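Local coordinates for uncharacterized protein (PDB 4DCI), which is of unknown function but belongs to the YlqD family, with a long antiparallel helical hairpin joined to a small beta sheet in an assembly of four chains, at residues 54-59 and 73-78; 43-48 and 84-89; 36-41 and 91-96; 13-18 and 114-119; 23-28 and 139-144. All blocks are in the same frame, centred on the assembly; numbering follows the deposited sequence.

Contact 1: residues 54-59 and 73-78; sequences TVVDQV and EQVANI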
# COMPACT_ATOMS: atom_id res chain seq x y z
N THR B 54 23.28 -1.97 -20.06
CA THR B 54 23.90 -3.16 -19.48
C THR B 54 22.99 -4.39 -19.55
O THR B 54 23.44 -5.46 -19.95
CB THR B 54 24.36 -2.91 -18.03
OG1 THR B 54 25.07 -1.67 -17.96
CG2 THR B 54 25.27 -4.03 -17.55
N VAL B 55 21.73 -4.22 -19.16
CA VAL B 55 20.73 -5.30 -19.20
C VAL B 55 20.51 -5.80 -20.63
O VAL B 55 20.33 -7.00 -20.84
CB VAL B 55 19.39 -4.86 -18.57
CG1 VAL B 55 18.29 -5.89 -18.82
CG2 VAL B 55 19.55 -4.64 -17.07
N VAL B 56 20.54 -4.88 -21.59
CA VAL B 56 20.45 -5.24 -23.01
C VAL B 56 21.66 -6.08 -23.45
O VAL B 56 21.51 -7.02 -24.22
CB VAL B 56 20.24 -3.98 -23.90
CG1 VAL B 56 20.48 -4.28 -25.38
CG2 VAL B 56 18.84 -3.44 -23.73
N ASP B 57 22.85 -5.76 -22.94
CA ASP B 57 24.06 -6.51 -23.29
C ASP B 57 24.05 -7.95 -22.78
O ASP B 57 24.60 -8.84 -23.43
CB ASP B 57 25.30 -5.77 -22.80
CG ASP B 57 25.60 -4.53 -23.60
OD1 ASP B 57 24.66 -3.96 -24.20
OD2 ASP B 57 26.77 -4.12 -23.64
N GLN B 58 23.44 -8.17 -21.62
CA GLN B 58 23.30 -9.51 -21.03
C GLN B 58 22.42 -10.40 -21.90
O GLN B 58 22.79 -11.53 -22.22
CB GLN B 58 22.69 -9.44 -19.63
CG GLN B 58 23.56 -8.78 -18.57
CD GLN B 58 22.87 -8.74 -17.21
OE1 GLN B 58 22.70 -9.77 -16.56
NE2 GLN B 58 22.49 -7.54 -16.78
N VAL B 59 21.26 -9.87 -22.28
CA VAL B 59 20.26 -10.58 -23.06
C VAL B 59 20.79 -11.00 -24.44
O VAL B 59 20.47 -12.08 -24.93
CB VAL B 59 18.95 -9.75 -23.18
CG1 VAL B 59 18.02 -10.30 -24.25
CG2 VAL B 59 18.23 -9.70 -21.84
N GLU B 73 12.71 -9.34 -29.05
CA GLU B 73 11.49 -8.90 -28.37
C GLU B 73 11.79 -8.43 -26.94
O GLU B 73 11.22 -7.44 -26.47
CB GLU B 73 10.40 -9.99 -28.41
CG GLU B 73 10.14 -10.75 -27.11
CD GLU B 73 8.73 -10.53 -26.56
OE1 GLU B 73 7.77 -11.09 -27.14
OE2 GLU B 73 8.58 -9.84 -25.54
N GLN B 74 12.69 -9.14 -26.26
CA GLN B 74 13.10 -8.76 -24.91
C GLN B 74 13.71 -7.37 -24.94
O GLN B 74 13.33 -6.50 -24.15
CB GLN B 74 14.11 -9.74 -24.33
CG GLN B 74 13.60 -11.16 -24.12
CD GLN B 74 14.71 -12.07 -23.64
OE1 GLN B 74 15.17 -11.96 -22.51
NE2 GLN B 74 15.15 -12.99 -24.51
N VAL B 75 14.65 -7.16 -25.86
CA VAL B 75 15.29 -5.86 -26.05
C VAL B 75 14.21 -4.78 -26.25
O VAL B 75 14.19 -3.79 -25.51
CB VAL B 75 16.29 -5.90 -27.23
CG1 VAL B 75 16.81 -4.51 -27.56
CG2 VAL B 75 17.46 -6.82 -26.92
N ALA B 76 13.31 -5.00 -27.20
CA ALA B 76 12.21 -4.06 -27.44
C ALA B 76 11.47 -3.75 -26.14
O ALA B 76 11.17 -2.59 -25.88
CB ALA B 76 11.26 -4.59 -28.49
N ASN B 77 11.19 -4.78 -25.34
CA ASN B 77 10.56 -4.61 -24.03
C ASN B 77 11.41 -3.79 -23.06
O ASN B 77 10.89 -2.88 -22.40
CB ASN B 77 10.22 -5.96 -23.40
CG ASN B 77 9.04 -6.63 -24.05
OD1 ASN B 77 8.03 -6.00 -24.37
ND2 ASN B 77 9.15 -7.94 -24.25
N ILE B 78 12.71 -4.10 -22.98
CA ILE B 78 13.64 -3.32 -22.18
C ILE B 78 13.51 -1.84 -22.57
O ILE B 78 13.17 -1.00 -21.74
CB ILE B 78 15.12 -3.76 -22.38
CG1 ILE B 78 15.32 -5.25 -22.09
CG2 ILE B 78 16.06 -2.89 -21.55
CD1 ILE B 78 14.89 -5.71 -20.71
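V59, V56 and I78 supply most of the surface buried between residues 54-59 and 73-78. The two helices run antiparallel, with 172° between their directions and axes 10.0 Å apart. V56 and V75 mark the closest backbone level, their CA atoms 6.0 Å apart. V56 uses both methyls. The side chains of V56 and I78 slide past each other in opposite directions, and their CG2 atoms meet at 3.6 Å. CG1 of V56 turns to V75 CG2 at 4.2 Å. With CG1 anti to the backbone N (chi1 166°), CG2 is left beside that nitrogen, where it faces I78. The other branch of I78 ends in CD1, which lies 3.9 Å from V55 CG1. V59 points toward the opposite helix and lies against the amide of Q74. V59 CG1 is 3.7 Å from Q74 OE1, and Q74 CB also borders that methyl. Q74 is extended beyond CG, so its carbon chain and its amide both line the valine. Q74 NE2 makes weak hydrogen bonds to R70 O and Q62 OE1, near the bend between the helices. Shortening Q74 to an alanine would keep CB but is likely to strip the amide from V59 CG1 and leave Q62 OE1 without this weak partner. Other copies of the protein come close here: Q80 of the third subunit packs on V55 and V59. No hydrogen bond or salt bridge joins the two segments. Their hold on each other is therefore apolar, made by branched side chains, with Q74 as a polar border.

Contact 2: residues 43-48 and 84-89; sequences QQLAQL and GKRSEL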
# COMPACT_ATOMS: atom_id res chain seq x y z
N GLN B 43 20.06 12.75 -12.08
CA GLN B 43 20.96 11.67 -11.72
C GLN B 43 20.32 10.32 -11.99
O GLN B 43 20.96 9.42 -12.53
CB GLN B 43 21.38 11.77 -10.26
CG GLN B 43 22.66 11.00 -9.95
CD GLN B 43 22.99 11.01 -8.47
OE1 GLN B 43 22.50 11.85 -7.71
NE2 GLN B 43 23.83 10.07 -8.05
N GLN B 44 19.05 10.18 -11.62
CA GLN B 44 18.34 8.93 -11.89
C GLN B 44 18.26 8.63 -13.38
O GLN B 44 18.57 7.50 -13.80
CB GLN B 44 16.96 8.96 -11.26
CG GLN B 44 16.97 8.50 -9.82
CD GLN B 44 15.59 8.54 -9.21
OE1 GLN B 44 15.01 9.61 -9.03
NE2 GLN B 44 15.04 7.37 -8.91
N LEU B 45 17.89 9.63 -14.17
CA LEU B 45 17.83 9.50 -15.62
C LEU B 45 19.13 8.98 -16.19
O LEU B 45 19.12 8.14 -17.08
CB LEU B 45 17.51 10.84 -16.27
CG LEU B 45 16.05 11.27 -16.26
CD1 LEU B 45 15.97 12.72 -16.67
CD2 LEU B 45 15.22 10.40 -17.19
N ALA B 46 20.24 9.49 -15.68
CA ALA B 46 21.56 9.03 -16.10
C ALA B 46 21.82 7.58 -15.69
O ALA B 46 22.50 6.85 -16.41
CB ALA B 46 22.65 9.94 -15.57
N GLN B 47 21.31 7.18 -14.54
CA GLN B 47 21.52 5.82 -14.06
C GLN B 47 20.61 4.86 -14.80
O GLN B 47 21.04 3.76 -15.15
CB GLN B 47 21.32 5.74 -12.54
CG GLN B 47 22.58 6.08 -11.76
CD GLN B 47 22.30 6.67 -10.39
OE1 GLN B 47 21.41 6.21 -9.67
NE2 GLN B 47 23.06 7.70 -10.02
N LEU B 48 19.39 5.29 -15.08
CA LEU B 48 18.43 4.52 -15.87
C LEU B 48 18.98 4.14 -17.25
O LEU B 48 18.78 3.02 -17.71
CB LEU B 48 17.13 5.30 -16.03
CG LEU B 48 16.02 4.69 -16.89
CD1 LEU B 48 15.50 3.41 -16.26
CD2 LEU B 48 14.88 5.67 -17.11
N GLY B 84 9.57 4.67 -21.40
CA GLY B 84 8.40 5.07 -20.62
C GLY B 84 8.76 5.56 -19.22
O GLY B 84 8.09 6.43 -18.67
N LYS B 85 9.83 4.98 -18.67
CA LYS B 85 10.33 5.36 -17.35
C LYS B 85 11.05 6.70 -17.42
O LYS B 85 10.78 7.61 -16.62
CB LYS B 85 11.27 4.28 -16.82
CG LYS B 85 11.35 4.18 -15.31
CD LYS B 85 12.00 2.87 -14.87
CE LYS B 85 11.06 1.68 -15.01
NZ LYS B 85 11.81 0.40 -15.01
N ARG B 86 11.96 6.82 -18.39
CA ARG B 86 12.60 8.09 -18.71
C ARG B 86 11.53 9.16 -18.85
O ARG B 86 11.52 10.13 -18.09
CB ARG B 86 13.45 7.96 -19.98
CG ARG B 86 13.87 9.27 -20.61
CD ARG B 86 14.83 9.06 -21.77
NE ARG B 86 16.18 8.70 -21.33
CZ ARG B 86 17.07 9.55 -20.80
NH1 ARG B 86 16.77 10.83 -20.61
NH2 ARG B 86 18.27 9.10 -20.44
N SER B 87 10.61 8.97 -19.79
CA SER B 87 9.51 9.90 -20.03
C SER B 87 8.85 10.45 -18.76
O SER B 87 8.43 11.61 -18.70
CB SER B 87 8.45 9.23 -20.91
OG SER B 87 7.29 10.03 -20.99
N GLU B 88 8.76 9.59 -17.74
CA GLU B 88 8.10 9.91 -16.49
C GLU B 88 8.97 10.83 -15.63
O GLU B 88 8.50 11.87 -15.15
CB GLU B 88 7.82 8.61 -15.76
CG GLU B 88 6.93 8.72 -14.54
CD GLU B 88 6.63 7.35 -13.96
OE1 GLU B 88 7.49 6.45 -14.06
OE2 GLU B 88 5.52 7.17 -13.41
N LEU B 89 10.23 10.44 -15.43
CA LEU B 89 11.18 11.26 -14.70
C LEU B 89 11.33 12.61 -15.37
O LEU B 89 11.33 13.66 -14.72
CB LEU B 89 12.54 10.56 -14.58
CG LEU B 89 12.64 9.42 -13.57
CD1 LEU B 89 13.77 8.47 -13.92
CD2 LEU B 89 12.83 9.96 -12.16
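L45, L48 and L89 form the apolar centre of one level in the long antiparallel helical hairpin, probably a coiled coil. Residues 43-48 and 84-89 lie on its two arms. The axes are 10.1 Å apart and the directions differ by 171°. L45 leans in with its end. Its CD2 meets L89 CB at 3.7 Å as the two leucines slide past each other in opposite directions. The same methyl sits over one face of the R86 guanidinium, offset toward its rim, and is 3.8 Å from R86 NH1. The R86 side chain crosses L45 at about a right angle, and its bend at chi3 (-75°) brings the guanidinium over the methyl. Its charge has weak, long ion pairs with E49 and E90, so the leucine covers a group whose polar partners lie elsewhere. L48 points toward the other helix. Its CD2 borders the backbone and CB of R86, while CD1 reaches the aliphatic part of K85 at CD, 3.8 Å away. Q44 crosses L89 at about a right angle, with Q44 OE1 3.8 Å from L89 CD2. K85 and Q44 thus edge the leucines with long polar chains. No other chain of the assembly touches these segments. Leucines between the helices and the carbon chains of charged residues along the flanks are typical of an antiparallel two-helix coiled coil.

Contact 3: residues 36-41 and 91-96; sequences NGIANA and EQKRNL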
# COMPACT_ATOMS: atom_id res chain seq x y z
N ASN B 36 17.58 20.21 -5.37
CA ASN B 36 17.96 18.82 -5.13
C ASN B 36 17.06 17.84 -5.87
O ASN B 36 17.53 16.80 -6.34
CB ASN B 36 17.97 18.50 -3.64
CG ASN B 36 19.11 19.19 -2.90
OD1 ASN B 36 20.07 19.68 -3.51
ND2 ASN B 36 19.00 19.24 -1.57
N GLY B 37 15.77 18.16 -5.96
CA GLY B 37 14.82 17.37 -6.74
C GLY B 37 15.22 17.32 -8.21
O GLY B 37 15.30 16.23 -8.79
N ILE B 38 15.48 18.49 -8.80
CA ILE B 38 15.98 18.59 -10.17
C ILE B 38 17.21 17.69 -10.31
O ILE B 38 17.25 16.82 -11.17
CB ILE B 38 16.40 20.04 -10.55
CG1 ILE B 38 15.32 21.07 -10.19
CG2 ILE B 38 16.78 20.13 -12.03
CD1 ILE B 38 14.13 21.07 -11.11
N ALA B 39 18.20 17.91 -9.44
CA ALA B 39 19.47 17.19 -9.52
C ALA B 39 19.29 15.69 -9.34
O ALA B 39 19.85 14.90 -10.10
CB ALA B 39 20.45 17.75 -8.50
N ASN B 40 18.49 15.31 -8.35
CA ASN B 40 18.21 13.91 -8.09
C ASN B 40 17.55 13.21 -9.28
O ASN B 40 17.87 12.06 -9.59
CB ASN B 40 17.32 13.80 -6.86
CG ASN B 40 17.24 12.38 -6.35
OD1 ASN B 40 18.25 11.74 -6.10
ND2 ASN B 40 16.02 11.89 -6.18
N ALA B 41 16.64 13.93 -9.94
CA ALA B 41 15.98 13.43 -11.14
C ALA B 41 17.00 13.19 -12.24
O ALA B 41 17.15 12.07 -12.73
CB ALA B 41 14.91 14.40 -11.61
N GLU B 91 9.21 14.19 -16.81
CA GLU B 91 8.07 15.04 -16.47
C GLU B 91 8.09 15.58 -15.04
O GLU B 91 7.61 16.69 -14.80
CB GLU B 91 6.74 14.35 -16.75
CG GLU B 91 5.65 15.35 -17.09
CD GLU B 91 4.27 14.88 -16.70
OE1 GLU B 91 3.93 13.71 -16.98
OE2 GLU B 91 3.53 15.70 -16.11
N GLN B 92 8.60 14.80 -14.10
CA GLN B 92 8.76 15.29 -12.74
C GLN B 92 9.67 16.51 -12.79
O GLN B 92 9.32 17.58 -12.28
CB GLN B 92 9.35 14.20 -11.83
CG GLN B 92 8.46 12.97 -11.67
CD GLN B 92 9.08 11.84 -10.85
OE1 GLN B 92 9.87 12.08 -9.92
NE2 GLN B 92 8.72 10.60 -11.18
N LYS B 93 10.80 16.35 -13.48
CA LYS B 93 11.81 17.38 -13.65
C LYS B 93 11.22 18.65 -14.24
O LYS B 93 11.54 19.76 -13.80
CB LYS B 93 12.90 16.85 -14.57
CG LYS B 93 14.31 17.35 -14.29
CD LYS B 93 15.31 16.68 -15.22
CE LYS B 93 15.49 17.48 -16.51
NZ LYS B 93 16.41 16.77 -17.45
N ARG B 94 10.37 18.47 -15.24
CA ARG B 94 9.61 19.57 -15.84
C ARG B 94 8.85 20.37 -14.77
O ARG B 94 8.97 21.60 -14.72
CB ARG B 94 8.64 19.01 -16.89
CG ARG B 94 8.24 19.97 -18.00
CD ARG B 94 7.12 19.39 -18.89
NE ARG B 94 7.06 17.92 -18.93
CZ ARG B 94 7.91 17.12 -19.59
NH1 ARG B 94 8.93 17.62 -20.28
NH2 ARG B 94 7.75 15.80 -19.56
N ASN B 95 8.08 19.67 -13.93
CA ASN B 95 7.30 20.30 -12.86
C ASN B 95 8.18 21.05 -11.89
O ASN B 95 7.86 22.16 -11.48
CB ASN B 95 6.52 19.27 -12.05
CG ASN B 95 5.39 18.65 -12.84
OD1 ASN B 95 4.92 19.23 -13.82
ND2 ASN B 95 4.95 17.47 -12.42
N LEU B 96 9.28 20.41 -11.53
CA LEU B 96 10.21 21.00 -10.60
C LEU B 96 10.81 22.29 -11.16
O LEU B 96 10.92 23.29 -10.45
CB LEU B 96 11.31 20.00 -10.24
CG LEU B 96 10.97 18.88 -9.26
CD1 LEU B 96 12.11 17.88 -9.24
CD2 LEU B 96 10.70 19.41 -7.86
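I38 and L96 meet across the part of the helical hairpin formed by residues 36-41 and 91-96. The axes come within 9.2 Å here, and the CA atoms of I38 and K93 are 5.6 Å apart. G37 has no side chain, and L96 CD1 lies against its backbone and that of I38. A CB on residue 37 would point toward the other helix and would probably crowd L96 CD1, so the glycine is consistent with the leucine's close approach. I38 and L96 slide past each other in opposite directions, and the end of I38 is the part that comes near. Its CG1 lies beside the backbone N (chi1 -49°), which carries CD1 over toward the backbone of residues 93-96. The modelled gap to L96 CB is doubtful, but the facing of the two side chains is plain. CD1 of I38 also lies 4.0 Å from K93 O. A41 points inward, and its CB touches K93 CG at 4.0 Å. Only the carbon part of K93 is used in this way. Its chain bends at chi3 (90°), and NZ makes salt bridges with E90 on its own helix and D42 on the other arm. K93 therefore packs with its methylenes and ties the two arms with its charge. Small residues and an antiparallel crossing of -159° fit closely packed helices with the left-handed twist of a coiled coil.

Contact 4: residues 13-18 and 114-119; sequences KRPITV and QGQLES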
# COMPACT_ATOMS: atom_id res chain seq x y z
N LYS B 13 -12.22 13.02 10.17
CA LYS B 13 -10.87 13.39 9.80
C LYS B 13 -10.88 14.31 8.57
O LYS B 13 -11.60 14.06 7.62
CB LYS B 13 -10.09 12.12 9.54
CG LYS B 13 -8.82 12.31 8.74
CD LYS B 13 -8.35 10.99 8.17
CE LYS B 13 -7.32 11.18 7.09
NZ LYS B 13 -6.96 9.84 6.56
N ARG B 14 -10.08 15.38 8.60
CA ARG B 14 -10.07 16.37 7.52
C ARG B 14 -8.66 16.93 7.31
O ARG B 14 -7.90 17.07 8.27
CB ARG B 14 -10.97 17.55 7.87
CG ARG B 14 -10.28 18.43 8.90
CD ARG B 14 -10.83 19.81 9.02
NE ARG B 14 -10.42 20.35 10.31
CZ ARG B 14 -10.92 21.44 10.86
NH1 ARG B 14 -11.86 22.14 10.23
NH2 ARG B 14 -10.47 21.83 12.04
N PRO B 15 -8.34 17.33 6.07
CA PRO B 15 -7.03 17.92 5.83
C PRO B 15 -6.97 19.39 6.26
O PRO B 15 -8.00 20.08 6.26
CB PRO B 15 -6.91 17.80 4.32
CG PRO B 15 -8.31 18.01 3.84
CD PRO B 15 -9.21 17.43 4.89
N ILE B 16 -5.79 19.86 6.63
CA ILE B 16 -5.55 21.28 6.87
C ILE B 16 -4.53 21.77 5.85
O ILE B 16 -3.55 21.08 5.56
CB ILE B 16 -5.03 21.56 8.30
CG1 ILE B 16 -6.10 21.22 9.35
CG2 ILE B 16 -4.63 23.01 8.50
CD1 ILE B 16 -7.48 21.78 9.07
N THR B 17 -4.77 22.94 5.28
CA THR B 17 -3.84 23.50 4.31
C THR B 17 -2.85 24.40 5.02
O THR B 17 -3.22 25.23 5.84
CB THR B 17 -4.59 24.27 3.22
OG1 THR B 17 -5.42 23.35 2.50
CG2 THR B 17 -3.62 24.94 2.25
N VAL B 18 -1.57 24.23 4.71
CA VAL B 18 -0.54 25.10 5.25
C VAL B 18 -0.15 26.10 4.17
O VAL B 18 0.26 25.71 3.08
CB VAL B 18 0.70 24.30 5.71
CG1 VAL B 18 1.58 25.14 6.62
CG2 VAL B 18 0.28 23.03 6.42
N GLN B 114 1.59 25.45 0.64
CA GLN B 114 2.74 24.66 1.09
C GLN B 114 2.25 23.39 1.78
O GLN B 114 2.49 23.20 2.97
CB GLN B 114 3.63 25.48 2.04
CG GLN B 114 5.06 24.97 2.19
CD GLN B 114 5.60 25.11 3.62
OE1 GLN B 114 5.60 26.19 4.21
NE2 GLN B 114 6.08 23.99 4.18
N GLY B 115 1.55 22.54 1.04
CA GLY B 115 1.15 21.23 1.55
C GLY B 115 0.01 21.18 2.55
O GLY B 115 -0.62 22.20 2.84
N GLN B 116 -0.22 19.98 3.09
CA GLN B 116 -1.39 19.64 3.90
C GLN B 116 -1.00 18.92 5.18
O GLN B 116 0.02 18.25 5.23
CB GLN B 116 -2.29 18.69 3.12
CG GLN B 116 -2.52 19.08 1.68
CD GLN B 116 -3.78 19.89 1.52
OE1 GLN B 116 -4.85 19.46 1.94
NE2 GLN B 116 -3.66 21.06 0.89
N LEU B 117 -1.83 19.04 6.21
CA LEU B 117 -1.66 18.26 7.43
C LEU B 117 -2.94 17.54 7.79
O LEU B 117 -4.03 18.11 7.65
CB LEU B 117 -1.29 19.17 8.59
CG LEU B 117 0.08 19.80 8.48
CD1 LEU B 117 0.16 20.96 9.45
CD2 LEU B 117 1.16 18.77 8.76
N GLU B 118 -2.83 16.29 8.25
CA GLU B 118 -4.02 15.59 8.70
C GLU B 118 -4.52 16.26 9.97
O GLU B 118 -3.74 16.57 10.88
CB GLU B 118 -3.79 14.09 8.95
CG GLU B 118 -5.11 13.41 9.32
CD GLU B 118 -4.99 12.01 9.90
OE1 GLU B 118 -4.25 11.19 9.34
OE2 GLU B 118 -5.68 11.73 10.92
N SER B 119 -5.83 16.49 10.01
CA SER B 119 -6.51 17.08 11.15
C SER B 119 -7.82 16.34 11.40
O SER B 119 -8.13 15.36 10.72
CB SER B 119 -6.81 18.55 10.87
OG SER B 119 -7.57 19.12 11.92
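R14, I16 and V18 pair with residues 114-119 through antiparallel backbone hydrogen bonds, the strand directions differing by 147°. I16 and L117 bond twice: I16 N to L117 O and L117 N to I16 O, each at 2.7 Å. R14 and S119 form the other hydrogen-bonded pair. P15 with E118 and T17 with Q116 are non-hydrogen-bonded pairs. Further along, V18 N donates to G115 O at 2.9 Å. These strands are neighbours in a mixed four-stranded sheet, with 111-123 an outermost strand within the chain. S119 also pairs with a strand of the third subunit, which carries the sheet across the interface. R14, I16, L117 and S119 share one face. CG of R14 takes the crowded position (chi1 75°), and the chain then runs extended until NE makes a weak bond to S119 OG, 3.5 Å away at the guanidinium edge. S119 OG is hydrogen-bonded to T11 O of the third subunit, and R14 NH1 to K132 O. L117 CD1 meets V18 CG2 at 3.7 Å. On the other face Q116 NE2 makes a weak bond to T17 OG1, 3.3 Å away. K13 crosses E118 at about a right angle, and its NZ lies 4.1 Å from E118 OE1, beyond a salt bridge. NZ also has a weak, long ion pair with E118 of the second subunit. A leucine in place of E118 would probably leave K13 without the same-chain carboxylate.

Contact 5: residues 23-28 and 139-144; sequences TPTWKE and VRDGVI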
# COMPACT_ATOMS: atom_id res chain seq x y z
N THR B 23 9.25 34.67 3.22
CA THR B 23 10.36 35.28 3.93
C THR B 23 11.63 34.85 3.22
O THR B 23 11.61 33.87 2.47
CB THR B 23 10.47 34.78 5.39
OG1 THR B 23 10.89 33.41 5.40
CG2 THR B 23 9.16 34.94 6.13
N PRO B 24 12.75 35.55 3.47
CA PRO B 24 13.99 35.13 2.85
C PRO B 24 14.42 33.74 3.31
O PRO B 24 14.80 32.91 2.49
CB PRO B 24 15.00 36.20 3.31
CG PRO B 24 14.16 37.36 3.73
CD PRO B 24 12.93 36.74 4.32
N THR B 25 14.32 33.47 4.61
CA THR B 25 14.64 32.14 5.13
C THR B 25 13.86 31.10 4.36
O THR B 25 14.39 30.06 4.00
CB THR B 25 14.32 32.00 6.63
OG1 THR B 25 15.25 32.77 7.40
CG2 THR B 25 14.40 30.55 7.07
N TRP B 26 12.60 31.41 4.09
CA TRP B 26 11.72 30.45 3.44
C TRP B 26 12.11 30.19 2.02
O TRP B 26 12.13 29.04 1.58
CB TRP B 26 10.27 30.90 3.54
CG TRP B 26 9.33 29.92 2.91
CD1 TRP B 26 8.73 28.81 3.51
CD2 TRP B 26 8.85 29.91 1.53
NE1 TRP B 26 7.93 28.14 2.62
CE2 TRP B 26 7.96 28.75 1.41
CE3 TRP B 26 9.05 30.71 0.41
CZ2 TRP B 26 7.31 28.43 0.22
CZ3 TRP B 26 8.40 30.38 -0.78
CH2 TRP B 26 7.55 29.27 -0.87
N LYS B 27 12.43 31.26 1.28
CA LYS B 27 12.82 31.15 -0.12
C LYS B 27 14.05 30.25 -0.33
O LYS B 27 14.04 29.40 -1.22
CB LYS B 27 13.03 32.54 -0.74
CG LYS B 27 13.29 32.51 -2.24
CD LYS B 27 14.02 33.75 -2.73
CE LYS B 27 13.07 34.90 -3.04
NZ LYS B 27 12.04 34.53 -4.06
N GLU B 28 15.09 30.42 0.49
CA GLU B 28 16.29 29.58 0.42
C GLU B 28 15.89 28.13 0.54
O GLU B 28 16.15 27.33 -0.36
CB GLU B 28 17.28 29.91 1.53
CG GLU B 28 18.03 31.22 1.38
CD GLU B 28 18.44 31.81 2.72
OE1 GLU B 28 18.95 32.95 2.74
OE2 GLU B 28 18.23 31.14 3.76
N VAL B 139 1.63 30.33 8.00
CA VAL B 139 2.90 30.23 8.73
C VAL B 139 3.90 31.28 8.24
O VAL B 139 4.05 31.51 7.03
CB VAL B 139 3.52 28.82 8.60
CG1 VAL B 139 4.96 28.82 9.09
CG2 VAL B 139 2.72 27.80 9.38
N ARG B 140 4.59 31.90 9.19
CA ARG B 140 5.68 32.81 8.90
C ARG B 140 6.89 32.35 9.70
O ARG B 140 6.88 32.39 10.94
CB ARG B 140 5.29 34.23 9.29
CG ARG B 140 6.20 35.29 8.72
CD ARG B 140 5.95 36.63 9.38
NE ARG B 140 7.14 37.47 9.28
CZ ARG B 140 7.39 38.30 8.28
NH1 ARG B 140 6.51 38.44 7.28
NH2 ARG B 140 8.51 39.01 8.27
N ASP B 141 7.91 31.89 8.99
CA ASP B 141 9.12 31.35 9.61
C ASP B 141 8.79 30.41 10.76
O ASP B 141 9.33 30.55 11.85
CB ASP B 141 10.05 32.47 10.09
CG ASP B 141 10.80 33.13 8.95
OD1 ASP B 141 10.94 32.51 7.86
OD2 ASP B 141 11.26 34.28 9.14
N GLY B 142 7.88 29.48 10.51
CA GLY B 142 7.52 28.48 11.50
C GLY B 142 6.46 28.88 12.52
O GLY B 142 6.04 28.06 13.33
N VAL B 143 6.01 30.14 12.48
CA VAL B 143 5.06 30.62 13.49
C VAL B 143 3.66 30.83 12.92
O VAL B 143 3.51 31.43 11.86
CB VAL B 143 5.54 31.92 14.14
CG1 VAL B 143 4.56 32.37 15.21
CG2 VAL B 143 6.93 31.72 14.74
N ILE B 144 2.64 30.35 13.64
CA ILE B 144 1.27 30.50 13.16
C ILE B 144 0.77 31.94 13.18
O ILE B 144 0.41 32.49 14.23
CB ILE B 144 0.24 29.62 13.91
CG1 ILE B 144 0.77 28.20 14.15
CG2 ILE B 144 -1.09 29.68 13.18
CD1 ILE B 144 0.46 27.19 13.08
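T23 and D141 approach from opposite directions and join through a single hydrogen bond. T23 OG1 donates to D141 OD1 at 2.6 Å. The hydroxyl meets that oxygen on its syn side, 28° out of the carboxylate plane. OG1 of T23 stands between the backbone N and the carbonyl carbon (chi1 70°), and there it serves two partners. As the N-cap of helix 24-60 it accepts from W26 N at 2.9 Å. D141 thus ends a chain from helix amide to hydroxyl to carboxylate and may fix the rotation of the threonine. Its negative charge near the helix start would probably be favourable. T25 crosses D141 obliquely, its CB 3.6 Å from OD1. The CG2 methyl of T23 turns to R140, 3.9 Å from CG, and also lies over one face of the guanidinium. The charge of R140 is engaged elsewhere, in a salt bridge from NH1 to D109. D141 is held in a type I' turn from R140 to V143, closed by R140 N to V143 O and V143 N to R140 O. G142 follows D141 at positive phi. This tight hairpin turn links strands 136-140 and 143-148. Strand 136-140 runs beside strand 10-21, and W26 packs on A20 of that strand. I144 makes backbone hydrogen bonds to the third subunit. The contact thus pins the first turn of helix 24-60 to the end of the sheet.

In the fold
From the N terminus, strand 10-21 enters the sheet and meets strand 111-123 in contact 4, which closes a loop spanning the whole helical hairpin. Helix 24-60 then leaves the sheet, and its start is tied by contact 5 to the turn after strand 136-140. Contacts 4 and 5 cross along the chain, their segments alternating. They also touch, through W26 with Q114 and V18 with V139. Contacts 3, 2 and 1 follow outward along the hairpin, each within the loop of the one before and all within those of 4 and 5. Contacts 2 and 3 touch. Contact 1, at the far end, lies about 45 Å from contact 4, centre to centre.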